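Local structure of putative NADH Oxidase (Clostridium acetobutylicum, 3E10) at residues I4-R8 and L101-Y106; A30-P35 and A95-I100; W89-A94 and I136-C140. The protein binds flavin mononucleotide and, as a member of the nitroreductase family, probably acts as an FMN-dependent oxidoreductase. All blocks are in the same frame, centred on the assembly; numbering follows the deposited sequence.

Contact 1. Residues I4-R8 and L101-Y106. With FMN (flavin mononucleotide), chain L; EDO (1,2-ethanediol), chain I.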
loop_
_atom_site.group_PDB
_atom_site.type_symbol
_atom_site.label_atom_id
_atom_site.label_comp_id
_atom_site.label_asym_id
_atom_site.label_seq_id
_atom_site.Cartn_x
_atom_site.Cartn_y
_atom_site.Cartn_z
ATOM N N ILE B 4 3.886 -14.763 -2.369
ATOM C CA ILE B 4 3.200 -14.070 -1.309
ATOM C C ILE B 4 2.217 -13.026 -1.821
ATOM O O ILE B 4 1.151 -12.873 -1.245
ATOM C CB ILE B 4 4.233 -13.466 -0.338
ATOM C CG1 ILE B 4 5.103 -14.571 0.275
ATOM C CG2 ILE B 4 3.597 -12.694 0.697
ATOM C CD1 ILE B 4 4.335 -15.683 0.982
ATOM N N ILE B 5 2.544 -12.287 -2.888
ATOM C CA ILE B 5 1.580 -11.327 -3.418
ATOM C C ILE B 5 0.304 -12.041 -3.871
ATOM O O ILE B 5 -0.787 -11.560 -3.606
ATOM C CB ILE B 5 2.186 -10.451 -4.540
ATOM C CG1 ILE B 5 3.261 -9.529 -3.947
ATOM C CG2 ILE B 5 1.101 -9.696 -5.333
ATOM C CD1 ILE B 5 4.097 -8.669 -4.970
ATOM N N ASN B 6 0.425 -13.199 -4.533
ATOM C CA ASN B 6 -0.750 -13.942 -4.966
ATOM C C ASN B 6 -1.534 -14.581 -3.823
ATOM O O ASN B 6 -2.767 -14.739 -3.920
ATOM C CB ASN B 6 -0.350 -15.072 -5.919
ATOM C CG ASN B 6 -0.103 -14.583 -7.328
ATOM O OD1 ASN B 6 -0.544 -13.524 -7.724
ATOM N ND2 ASN B 6 0.605 -15.393 -8.100
ATOM N N ASN B 7 -0.827 -15.020 -2.782
ATOM C CA ASN B 7 -1.452 -15.842 -1.749
ATOM C C ASN B 7 -1.946 -15.074 -0.527
ATOM O O ASN B 7 -2.710 -15.607 0.254
ATOM C CB ASN B 7 -0.506 -16.969 -1.329
ATOM C CG ASN B 7 -0.427 -18.077 -2.364
ATOM O OD1 ASN B 7 -1.419 -18.704 -2.686
ATOM N ND2 ASN B 7 0.768 -18.327 -2.877
ATOM N N ARG B 8 -1.498 -13.830 -0.353
ATOM C CA ARG B 8 -1.958 -13.038 0.785
ATOM C C ARG B 8 -3.486 -12.905 0.754
ATOM O O ARG B 8 -4.046 -12.415 -0.239
ATOM C CB ARG B 8 -1.358 -11.659 0.695
ATOM C CG ARG B 8 -1.830 -10.670 1.795
ATOM C CD ARG B 8 -2.045 -9.241 1.291
ATOM N NE ARG B 8 -2.988 -9.188 0.161
ATOM C CZ ARG B 8 -4.314 -9.262 0.248
ATOM N NH1 ARG B 8 -4.907 -9.451 1.413
ATOM N NH2 ARG B 8 -5.044 -9.198 -0.858
ATOM N N LEU B 101 0.910 -6.880 5.747
ATOM C CA LEU B 101 0.095 -8.003 5.333
ATOM C C LEU B 101 0.932 -9.003 4.549
ATOM O O LEU B 101 0.746 -10.215 4.697
ATOM C CB LEU B 101 -1.069 -7.522 4.482
ATOM C CG LEU B 101 -2.082 -6.587 5.138
ATOM C CD1 LEU B 101 -3.127 -6.202 4.098
ATOM C CD2 LEU B 101 -2.733 -7.192 6.425
ATOM N N LEU B 102 1.776 -8.520 3.643
ATOM C CA LEU B 102 2.605 -9.434 2.867
ATOM C C LEU B 102 3.620 -10.179 3.725
ATOM O O LEU B 102 3.822 -11.381 3.553
ATOM C CB LEU B 102 3.282 -8.684 1.728
ATOM C CG LEU B 102 2.344 -8.135 0.648
ATOM C CD1 LEU B 102 3.111 -7.175 -0.250
ATOM C CD2 LEU B 102 1.667 -9.263 -0.170
ATOM N N GLU B 103 4.255 -9.460 4.643
ATOM C CA GLU B 103 5.199 -10.091 5.554
ATOM C C GLU B 103 4.484 -11.136 6.420
ATOM O O GLU B 103 5.021 -12.215 6.677
ATOM C CB GLU B 103 5.913 -9.069 6.404
ATOM C CG GLU B 103 6.999 -9.620 7.348
ATOM C CD GLU B 103 8.266 -10.101 6.652
ATOM O OE1 GLU B 103 8.456 -9.834 5.448
ATOM O OE2 GLU B 103 9.094 -10.712 7.359
ATOM N N ALA B 104 3.254 -10.825 6.852
ATOM C CA ALA B 104 2.498 -11.810 7.624
ATOM C C ALA B 104 2.340 -13.106 6.852
ATOM O O ALA B 104 2.622 -14.200 7.386
ATOM C CB ALA B 104 1.143 -11.236 8.047
ATOM N N ALA B 105 1.902 -13.004 5.594
ATOM C CA ALA B 105 1.726 -14.193 4.753
ATOM C C ALA B 105 3.062 -14.937 4.602
ATOM O O ALA B 105 3.105 -16.189 4.685
ATOM C CB ALA B 105 1.112 -13.824 3.419
ATOM N N TYR B 106 4.153 -14.186 4.405
ATOM C CA TYR B 106 5.497 -14.776 4.303
ATOM C C TYR B 106 5.858 -15.619 5.536
ATOM O O TYR B 106 6.490 -16.678 5.410
ATOM C CB TYR B 106 6.506 -13.669 4.033
ATOM C CG TYR B 106 7.937 -14.126 4.084
ATOM C CD1 TYR B 106 8.470 -14.880 3.068
ATOM C CD2 TYR B 106 8.738 -13.815 5.170
ATOM C CE1 TYR B 106 9.810 -15.327 3.138
ATOM C CE2 TYR B 106 10.038 -14.218 5.238
ATOM C CZ TYR B 106 10.566 -14.963 4.236
ATOM O OH TYR B 106 11.886 -15.381 4.364
HETATM N N1 FMN L . -11.829 -6.260 6.188
HETATM C C2 FMN L . -12.589 -6.344 7.318
HETATM O O2 FMN L . -12.997 -7.447 7.708
HETATM N N3 FMN L . -12.869 -5.205 8.025
HETATM C C4 FMN L . -12.504 -3.946 7.603
HETATM O O4 FMN L . -12.781 -2.932 8.286
HETATM C C4A FMN L . -11.713 -3.860 6.456
HETATM N N5 FMN L . -11.265 -2.636 6.040
HETATM C C5A FMN L . -10.428 -2.573 4.928
HETATM C C6 FMN L . -9.972 -1.323 4.521
HETATM C C7 FMN L . -9.132 -1.190 3.410
HETATM C C7M FMN L . -8.588 0.137 3.031
HETATM C C8 FMN L . -8.733 -2.351 2.728
HETATM C C8M FMN L . -7.638 -2.275 1.661
HETATM C C9 FMN L . -9.202 -3.599 3.153
HETATM C C9A FMN L . -10.059 -3.728 4.232
HETATM N N10 FMN L . -10.560 -4.965 4.651
HETATM C C10 FMN L . -11.357 -5.040 5.785
HETATM C "C1'" FMN L . -10.151 -6.189 3.945
HETATM C "C2'" FMN L . -10.945 -6.331 2.637
HETATM O "O2'" FMN L . -12.305 -6.693 2.863
HETATM C "C3'" FMN L . -10.289 -7.404 1.762
HETATM O "O3'" FMN L . -9.011 -6.928 1.374
HETATM C "C4'" FMN L . -11.109 -7.794 0.518
HETATM O "O4'" FMN L . -12.310 -8.465 0.889
HETATM C "C5'" FMN L . -10.353 -8.680 -0.470
HETATM O "O5'" FMN L . -9.960 -9.922 0.127
HETATM P P FMN L . -8.411 -10.287 0.266
HETATM O O1P FMN L . -7.770 -10.144 -1.091
HETATM O O2P FMN L . -7.779 -9.336 1.229
HETATM O O3P FMN L . -8.417 -11.723 0.741
HETATM C C1 EDO I . 6.085 -11.761 -4.775
HETATM O O1 EDO I . 5.083 -12.702 -4.421
HETATM C C2 EDO I . 6.729 -12.190 -6.083
HETATM O O2 EDO I . 5.749 -12.473 -7.093
#

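Contact 2. Residues A30-P35 and A95-I100. With FMN (flavin mononucleotide), chain C.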
loop_
_atom_site.group_PDB
_atom_site.type_symbol
_atom_site.label_atom_id
_atom_site.label_comp_id
_atom_site.label_asym_id
_atom_site.label_seq_id
_atom_site.Cartn_x
_atom_site.Cartn_y
_atom_site.Cartn_z
ATOM N N ALA B 30 8.998 -4.725 8.323
ATOM C CA ALA B 30 8.428 -4.678 6.965
ATOM C C ALA B 30 7.652 -3.375 6.764
ATOM O O ALA B 30 7.808 -2.708 5.729
ATOM C CB ALA B 30 7.532 -5.889 6.681
ATOM N N ALA B 31 6.847 -2.990 7.748
ATOM C CA ALA B 31 6.092 -1.741 7.688
ATOM C C ALA B 31 7.005 -0.547 7.424
ATOM O O ALA B 31 6.734 0.312 6.575
ATOM C CB ALA B 31 5.345 -1.528 8.999
HETATM N N MSE B 32 8.123 -0.516 8.145
HETATM C CA MSE B 32 9.012 0.646 8.118
HETATM C C MSE B 32 9.907 0.714 6.883
HETATM O O MSE B 32 10.601 1.711 6.699
HETATM C CB MSE B 32 9.807 0.797 9.402
HETATM C CG MSE B 32 8.870 1.016 10.565
HETATM SE SE MSE B 32 9.730 1.600 12.202
HETATM C CE MSE B 32 9.123 0.184 13.405
ATOM N N GLN B 33 9.890 -0.331 6.050
ATOM C CA GLN B 33 10.526 -0.301 4.739
ATOM C C GLN B 33 9.636 0.243 3.633
ATOM O O GLN B 33 10.061 0.316 2.481
ATOM C CB GLN B 33 11.007 -1.703 4.348
ATOM C CG GLN B 33 12.116 -2.244 5.191
ATOM C CD GLN B 33 13.346 -1.381 5.239
ATOM O OE1 GLN B 33 13.775 -0.953 6.324
ATOM N NE2 GLN B 33 13.919 -1.088 4.071
ATOM N N ALA B 34 8.419 0.659 3.950
ATOM C CA ALA B 34 7.527 1.194 2.931
ATOM C C ALA B 34 8.035 2.492 2.331
ATOM O O ALA B 34 8.751 3.273 2.987
ATOM C CB ALA B 34 6.130 1.383 3.507
ATOM N N PRO B 35 7.664 2.731 1.077
ATOM C CA PRO B 35 7.925 4.028 0.512
ATOM C C PRO B 35 7.049 5.064 1.224
ATOM O O PRO B 35 6.032 4.728 1.836
ATOM C CB PRO B 35 7.519 3.874 -0.948
ATOM C CG PRO B 35 6.421 2.873 -0.893
ATOM C CD PRO B 35 6.890 1.868 0.160
ATOM N N ALA B 95 0.769 1.891 2.209
ATOM C CA ALA B 95 1.911 1.110 1.717
ATOM C C ALA B 95 2.536 0.309 2.864
ATOM O O ALA B 95 2.916 -0.846 2.686
ATOM C CB ALA B 95 2.936 2.059 1.052
ATOM N N ALA B 96 2.667 0.938 4.042
ATOM C CA ALA B 96 3.145 0.245 5.237
ATOM C C ALA B 96 2.234 -0.925 5.625
ATOM O O ALA B 96 2.697 -2.020 5.954
ATOM C CB ALA B 96 3.308 1.233 6.399
ATOM N N ALA B 97 0.921 -0.685 5.583
ATOM C CA ALA B 97 -0.044 -1.741 5.912
ATOM C C ALA B 97 0.096 -2.934 4.978
ATOM O O ALA B 97 0.112 -4.084 5.414
ATOM C CB ALA B 97 -1.488 -1.173 5.833
ATOM N N GLU B 98 0.230 -2.643 3.683
ATOM C CA GLU B 98 0.356 -3.703 2.698
ATOM C C GLU B 98 1.643 -4.473 2.956
ATOM O O GLU B 98 1.651 -5.694 2.835
ATOM C CB GLU B 98 0.287 -3.146 1.264
ATOM C CG GLU B 98 0.397 -4.219 0.144
ATOM C CD GLU B 98 -0.723 -5.264 0.139
ATOM O OE1 GLU B 98 -1.614 -5.229 1.009
ATOM O OE2 GLU B 98 -0.687 -6.166 -0.749
ATOM N N ASN B 99 2.726 -3.771 3.308
ATOM C CA ASN B 99 3.942 -4.502 3.651
ATOM C C ASN B 99 3.732 -5.455 4.838
ATOM O O ASN B 99 4.264 -6.572 4.871
ATOM C CB ASN B 99 5.101 -3.570 3.951
ATOM C CG ASN B 99 5.798 -3.061 2.703
ATOM O OD1 ASN B 99 5.337 -3.253 1.561
ATOM N ND2 ASN B 99 6.939 -2.395 2.922
ATOM N N ILE B 100 3.035 -4.974 5.862
ATOM C CA ILE B 100 2.716 -5.867 7.007
ATOM C C ILE B 100 1.953 -7.101 6.560
ATOM O O ILE B 100 2.249 -8.224 6.981
ATOM C CB ILE B 100 1.964 -5.106 8.137
ATOM C CG1 ILE B 100 2.847 -3.988 8.734
ATOM C CG2 ILE B 100 1.460 -6.056 9.189
ATOM C CD1 ILE B 100 2.087 -3.062 9.670
HETATM N N1 FMN C . 9.283 10.015 -5.735
HETATM C C2 FMN C . 9.462 10.946 -6.728
HETATM O O2 FMN C . 10.546 11.036 -7.310
HETATM N N3 FMN C . 8.429 11.744 -7.154
HETATM C C4 FMN C . 7.196 11.745 -6.531
HETATM O O4 FMN C . 6.281 12.462 -6.974
HETATM C C4A FMN C . 6.992 10.783 -5.523
HETATM N N5 FMN C . 5.774 10.674 -4.907
HETATM C C5A FMN C . 5.557 9.722 -3.938
HETATM C C6 FMN C . 4.309 9.607 -3.331
HETATM C C7 FMN C . 4.046 8.656 -2.371
HETATM C C7M FMN C . 2.663 8.571 -1.759
HETATM C C8 FMN C . 5.057 7.772 -1.999
HETATM C C8M FMN C . 4.699 6.591 -1.142
HETATM C C9 FMN C . 6.317 7.874 -2.604
HETATM C C9A FMN C . 6.582 8.840 -3.571
HETATM N N10 FMN C . 7.848 8.987 -4.142
HETATM C C10 FMN C . 8.037 9.925 -5.138
HETATM C "C1'" FMN C . 8.983 8.077 -3.743
HETATM C "C2'" FMN C . 9.569 8.522 -2.397
HETATM O "O2'" FMN C . 10.354 9.699 -2.533
HETATM C "C3'" FMN C . 10.375 7.381 -1.797
HETATM O "O3'" FMN C . 9.480 6.307 -1.494
HETATM C "C4'" FMN C . 11.178 7.786 -0.527
HETATM O "O4'" FMN C . 12.173 8.734 -0.808
HETATM C "C5'" FMN C . 11.797 6.571 0.146
HETATM O "O5'" FMN C . 12.768 5.959 -0.688
HETATM P P FMN C . 12.555 4.421 -1.098
HETATM O O1P FMN C . 11.315 4.340 -1.974
HETATM O O2P FMN C . 13.816 4.052 -1.852
HETATM O O3P FMN C . 12.405 3.596 0.180
HETATM O O HOH W 1 9.352 -1.919 1.012
#

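Contact 3. Residues W89-A94 and I136-C140. With FMN (flavin mononucleotide), chain C.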
loop_
_atom_site.group_PDB
_atom_site.type_symbol
_atom_site.label_atom_id
_atom_site.label_comp_id
_atom_site.label_asym_id
_atom_site.label_seq_id
_atom_site.Cartn_x
_atom_site.Cartn_y
_atom_site.Cartn_z
ATOM N N TRP B 89 -0.313 11.430 3.374
ATOM C CA TRP B 89 0.016 10.545 4.480
ATOM C C TRP B 89 -0.755 9.236 4.463
ATOM O O TRP B 89 -0.197 8.229 4.877
ATOM C CB TRP B 89 -0.127 11.231 5.846
ATOM C CG TRP B 89 -1.506 11.467 6.341
ATOM C CD1 TRP B 89 -2.241 12.572 6.167
ATOM C CD2 TRP B 89 -2.293 10.579 7.144
ATOM N NE1 TRP B 89 -3.458 12.433 6.801
ATOM C CE2 TRP B 89 -3.518 11.207 7.396
ATOM C CE3 TRP B 89 -2.071 9.330 7.680
ATOM C CZ2 TRP B 89 -4.512 10.624 8.175
ATOM C CZ3 TRP B 89 -3.074 8.731 8.432
ATOM C CH2 TRP B 89 -4.264 9.384 8.681
ATOM N N GLU B 90 -2.007 9.242 4.010
ATOM C CA GLU B 90 -2.754 7.999 4.017
ATOM C C GLU B 90 -2.179 6.984 3.039
ATOM O O GLU B 90 -2.303 5.781 3.252
ATOM C CB GLU B 90 -4.225 8.244 3.766
ATOM C CG GLU B 90 -4.866 9.058 4.881
ATOM C CD GLU B 90 -5.022 10.526 4.557
ATOM O OE1 GLU B 90 -4.099 11.111 3.916
ATOM O OE2 GLU B 90 -6.076 11.095 4.969
ATOM N N GLN B 91 -1.522 7.478 1.991
ATOM C CA GLN B 91 -0.904 6.595 1.007
ATOM C C GLN B 91 0.332 5.932 1.575
ATOM O O GLN B 91 0.522 4.719 1.408
ATOM C CB GLN B 91 -0.577 7.393 -0.265
ATOM C CG GLN B 91 -1.850 7.956 -0.925
ATOM C CD GLN B 91 -1.576 8.826 -2.134
ATOM O OE1 GLN B 91 -0.617 8.584 -2.872
ATOM N NE2 GLN B 91 -2.412 9.865 -2.334
ATOM N N ASP B 92 1.161 6.713 2.255
ATOM C CA ASP B 92 2.307 6.175 2.949
ATOM C C ASP B 92 1.874 5.037 3.897
ATOM O O ASP B 92 2.506 3.998 3.959
ATOM C CB ASP B 92 2.949 7.231 3.843
ATOM C CG ASP B 92 3.459 8.460 3.116
ATOM O OD1 ASP B 92 3.526 8.456 1.858
ATOM O OD2 ASP B 92 3.846 9.415 3.864
HETATM N N MSE B 93 0.813 5.298 4.663
HETATM C CA MSE B 93 0.357 4.353 5.694
HETATM C C MSE B 93 -0.248 3.111 5.080
HETATM O O MSE B 93 -0.044 2.015 5.603
HETATM C CB MSE B 93 -0.647 4.998 6.669
HETATM C CG MSE B 93 -0.111 6.205 7.478
HETATM SE SE MSE B 93 1.479 5.819 8.491
HETATM C CE MSE B 93 0.725 4.410 9.612
ATOM N N ALA B 94 -0.906 3.289 3.942
ATOM C CA ALA B 94 -1.443 2.166 3.203
ATOM C C ALA B 94 -0.318 1.266 2.665
ATOM O O ALA B 94 -0.426 0.039 2.685
ATOM C CB ALA B 94 -2.360 2.703 2.050
ATOM N N ILE B 136 -1.504 12.811 16.638
ATOM C CA ILE B 136 -1.328 11.392 16.342
ATOM C C ILE B 136 -2.640 10.864 15.778
ATOM O O ILE B 136 -3.657 10.801 16.474
ATOM C CB ILE B 136 -0.881 10.626 17.568
ATOM C CG1 ILE B 136 0.450 11.205 18.142
ATOM C CG2 ILE B 136 -0.711 9.156 17.250
ATOM C CD1 ILE B 136 1.623 11.263 17.195
ATOM N N LYS B 137 -2.625 10.568 14.483
ATOM C CA LYS B 137 -3.825 10.250 13.737
ATOM C C LYS B 137 -3.964 8.766 13.507
ATOM O O LYS B 137 -3.074 8.145 12.898
ATOM C CB LYS B 137 -3.747 10.917 12.366
ATOM C CG LYS B 137 -3.593 12.442 12.514
ATOM C CD LYS B 137 -3.635 13.161 11.163
ATOM C CE LYS B 137 -5.004 13.106 10.484
ATOM N NZ LYS B 137 -6.045 13.925 11.196
ATOM N N PRO B 138 -5.069 8.185 13.986
ATOM C CA PRO B 138 -5.302 6.774 13.689
ATOM C C PRO B 138 -5.468 6.500 12.204
ATOM O O PRO B 138 -6.115 7.265 11.500
ATOM C CB PRO B 138 -6.600 6.467 14.411
ATOM C CG PRO B 138 -6.767 7.552 15.430
ATOM C CD PRO B 138 -6.108 8.735 14.883
ATOM N N PHE B 139 -4.851 5.420 11.741
ATOM C CA PHE B 139 -4.957 5.012 10.347
ATOM C C PHE B 139 -5.767 3.720 10.159
ATOM O O PHE B 139 -6.780 3.696 9.459
ATOM C CB PHE B 139 -3.587 4.883 9.681
ATOM C CG PHE B 139 -3.695 4.422 8.249
ATOM C CD1 PHE B 139 -4.200 5.258 7.278
ATOM C CD2 PHE B 139 -3.393 3.116 7.883
ATOM C CE1 PHE B 139 -4.326 4.837 5.970
ATOM C CE2 PHE B 139 -3.547 2.684 6.560
ATOM C CZ PHE B 139 -4.004 3.529 5.615
ATOM N N CYS B 140 -5.327 2.641 10.799
ATOM C CA CYS B 140 -6.014 1.367 10.705
ATOM C C CYS B 140 -5.550 0.486 11.851
ATOM O O CYS B 140 -4.610 0.838 12.579
ATOM C CB CYS B 140 -5.770 0.673 9.355
ATOM S SG CYS B 140 -4.164 -0.147 9.170
HETATM N N1 FMN C . 9.283 10.015 -5.735
HETATM C C2 FMN C . 9.462 10.946 -6.728
HETATM O O2 FMN C . 10.546 11.036 -7.310
HETATM N N3 FMN C . 8.429 11.744 -7.154
HETATM C C4 FMN C . 7.196 11.745 -6.531
HETATM O O4 FMN C . 6.281 12.462 -6.974
HETATM C C4A FMN C . 6.992 10.783 -5.523
HETATM N N5 FMN C . 5.774 10.674 -4.907
HETATM C C5A FMN C . 5.557 9.722 -3.938
HETATM C C6 FMN C . 4.309 9.607 -3.331
HETATM C C7 FMN C . 4.046 8.656 -2.371
HETATM C C7M FMN C . 2.663 8.571 -1.759
HETATM C C8 FMN C . 5.057 7.772 -1.999
HETATM C C8M FMN C . 4.699 6.591 -1.142
HETATM C C9 FMN C . 6.317 7.874 -2.604
HETATM C C9A FMN C . 6.582 8.840 -3.571
HETATM N N10 FMN C . 7.848 8.987 -4.142
HETATM C C10 FMN C . 8.037 9.925 -5.138
HETATM C "C1'" FMN C . 8.983 8.077 -3.743
HETATM C "C2'" FMN C . 9.569 8.522 -2.397
HETATM O "O2'" FMN C . 10.354 9.699 -2.533
HETATM C "C3'" FMN C . 10.375 7.381 -1.797
HETATM O "O3'" FMN C . 9.480 6.307 -1.494
HETATM C "C4'" FMN C . 11.178 7.786 -0.527
HETATM O "O4'" FMN C . 12.173 8.734 -0.808
HETATM C "C5'" FMN C . 11.797 6.571 0.146
HETATM O "O5'" FMN C . 12.768 5.959 -0.688
HETATM P P FMN C . 12.555 4.421 -1.098
HETATM O O1P FMN C . 11.315 4.340 -1.974
HETATM O O2P FMN C . 13.816 4.052 -1.852
HETATM O O3P FMN C . 12.405 3.596 0.180
#

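Contact 1. Residues I4-R8 and L101-Y106
I4 fits against the last turn of helix 89-106 with both of its branches. CG2 reaches the carbonyl oxygen L102 O at 3.2 Å and also touches the methyl of A105, while CD1 lies 3.6 Å from Y106 CA. With CG2 anti to the backbone N (chi1 -60°), that methyl is directed at the backbone of the long helix and the longer arm is left to follow Y106. L102 CD2 lies 3.8 Å from I5 CA and also meets I4 CG2, so this leucine packs against the short helix 4-7. No hydrogen bond links the two segments, which meet mainly through apolar packing.

R8, the first residue past helix 4-7, carries the packing toward the cofactor. Its CD rests 3.8 Å from L101 CB, and bends at chi2 and chi3 carry the guanidinium to the phosphate of FMN chain L. NH1 donates to O2P at 2.9 Å, in the guanidinium plane, and NH2 donates to O1P at 2.9 Å. NH2 is also hydrogen-bonded to Q33 O of the second subunit, which helps to fix the rotation of the group. S10, R12 and R157 bind the same FMN. The arrangement belongs to the phosphate-binding corner of a nitroreductase-family FMN site at the dimer interface.

Contact 2. Residues A30-P35 and A95-I100
A95 packs against A34 and P35 of segment 30-35: A95 CB lies 4.1 Å from P35 CD, and the methyl of A34 packs alongside. One residue on, A96 takes A34 CB close to its own backbone, 3.5 Å from A96 N, while its methyl touches A31 O. The two backbones are close enough here for A31 CA and A96 CA to be 4.3 Å apart, an approach allowed by the small side chains on both segments.

N99 makes the hydrogen bond between the segments, ND2 donating to A30 O at 3.0 Å with an N-H...O angle of 159°. The acceptor lies near the amide plane of N99, but the donor stands above the carbonyl plane of A30. Q33 N reaches the same oxygen from the opposite face. N99 ND2 also donates to a water that lies 2.8 Å from Q33 O. I100 completes the row, with CG1 3.5 Å from A31 CB.

P35 CB passes 3.2 Å from O3' of FMN chain C, and the side chain of Q33 is hydrogen-bonded to I155 and R157 of the second subunit. The chemistry is thus mainly close alanine packing, with one buried amide gripping the carbonyl of A30 and thereby tying the turn beside the cofactor to helix 89-106.

Contact 3. Residues W89-A94 and I136-C140
Helix 89-106 and strand 136-145 approach with the axes of residues 89-94 and 136-140 9.3 Å apart and inclined at 45°, M93 and F139 being the nearest pair of residues by CA. F139 fills the gap with its ring. The CB of M93, a selenomethionine, stands over one face in a CH-pi contact, 3.4 Å from the F139 ring centroid and only 7° off the ring normal. Since CG of F139 is anti to the backbone N, the ring extends from the strand to the helix backbone, where CE1 lies 3.5 Å from E90 O and CZ 3.5 Å from A94 N. E90 O and A94 N are bonded to each other within the helix, so the far end of the ring borders a satisfied peptide pair; the methyl of A94 touches CZ as well.

W89 adds a second set of contacts. CG sits between the backbone N and the carbonyl carbon (chi1 74°), which swings the indole toward the strand. Its six-membered ring then meets K137, P138 and F139: CZ3 is 3.8 Å from F139 CD1, and CZ2 is 3.4 Å from K137 CE. The lysine chain crosses the indole at about a right angle, its CD over one face near the rim. P138 O comes in at the edge of the same ring.

Around this core, W89 and M93 also pack on strand 72-79, which pairs with strand 136-145; F139 and C140 both face L76 in a classic beta bulge. W113 of strand 110-115 adjoins A94 and F139, and P138 packs on helix 120-129. Q91 of the second subunit touches F139.

In the fold
Helix 89-106 runs through all three contacts: contact 3 uses its start, contact 2 its middle and contact 1 its end. The centres of contacts 1 and 2 are about 12 Å apart, those of contacts 2 and 3 about 11 Å, and those of contacts 1 and 3 about 20 Å, on opposite sides of the chain's centre. Contacts 1 and 2 touch through E103 and A30. Their cofactors differ: R8 of contact 1 binds FMN chain L, whereas P35 in contact 2 and Q91 and D92 in contact 3 line the pocket of FMN chain C, whose phosphate is held by R8 of the second subunit. Each flavin site thus draws on both subunits.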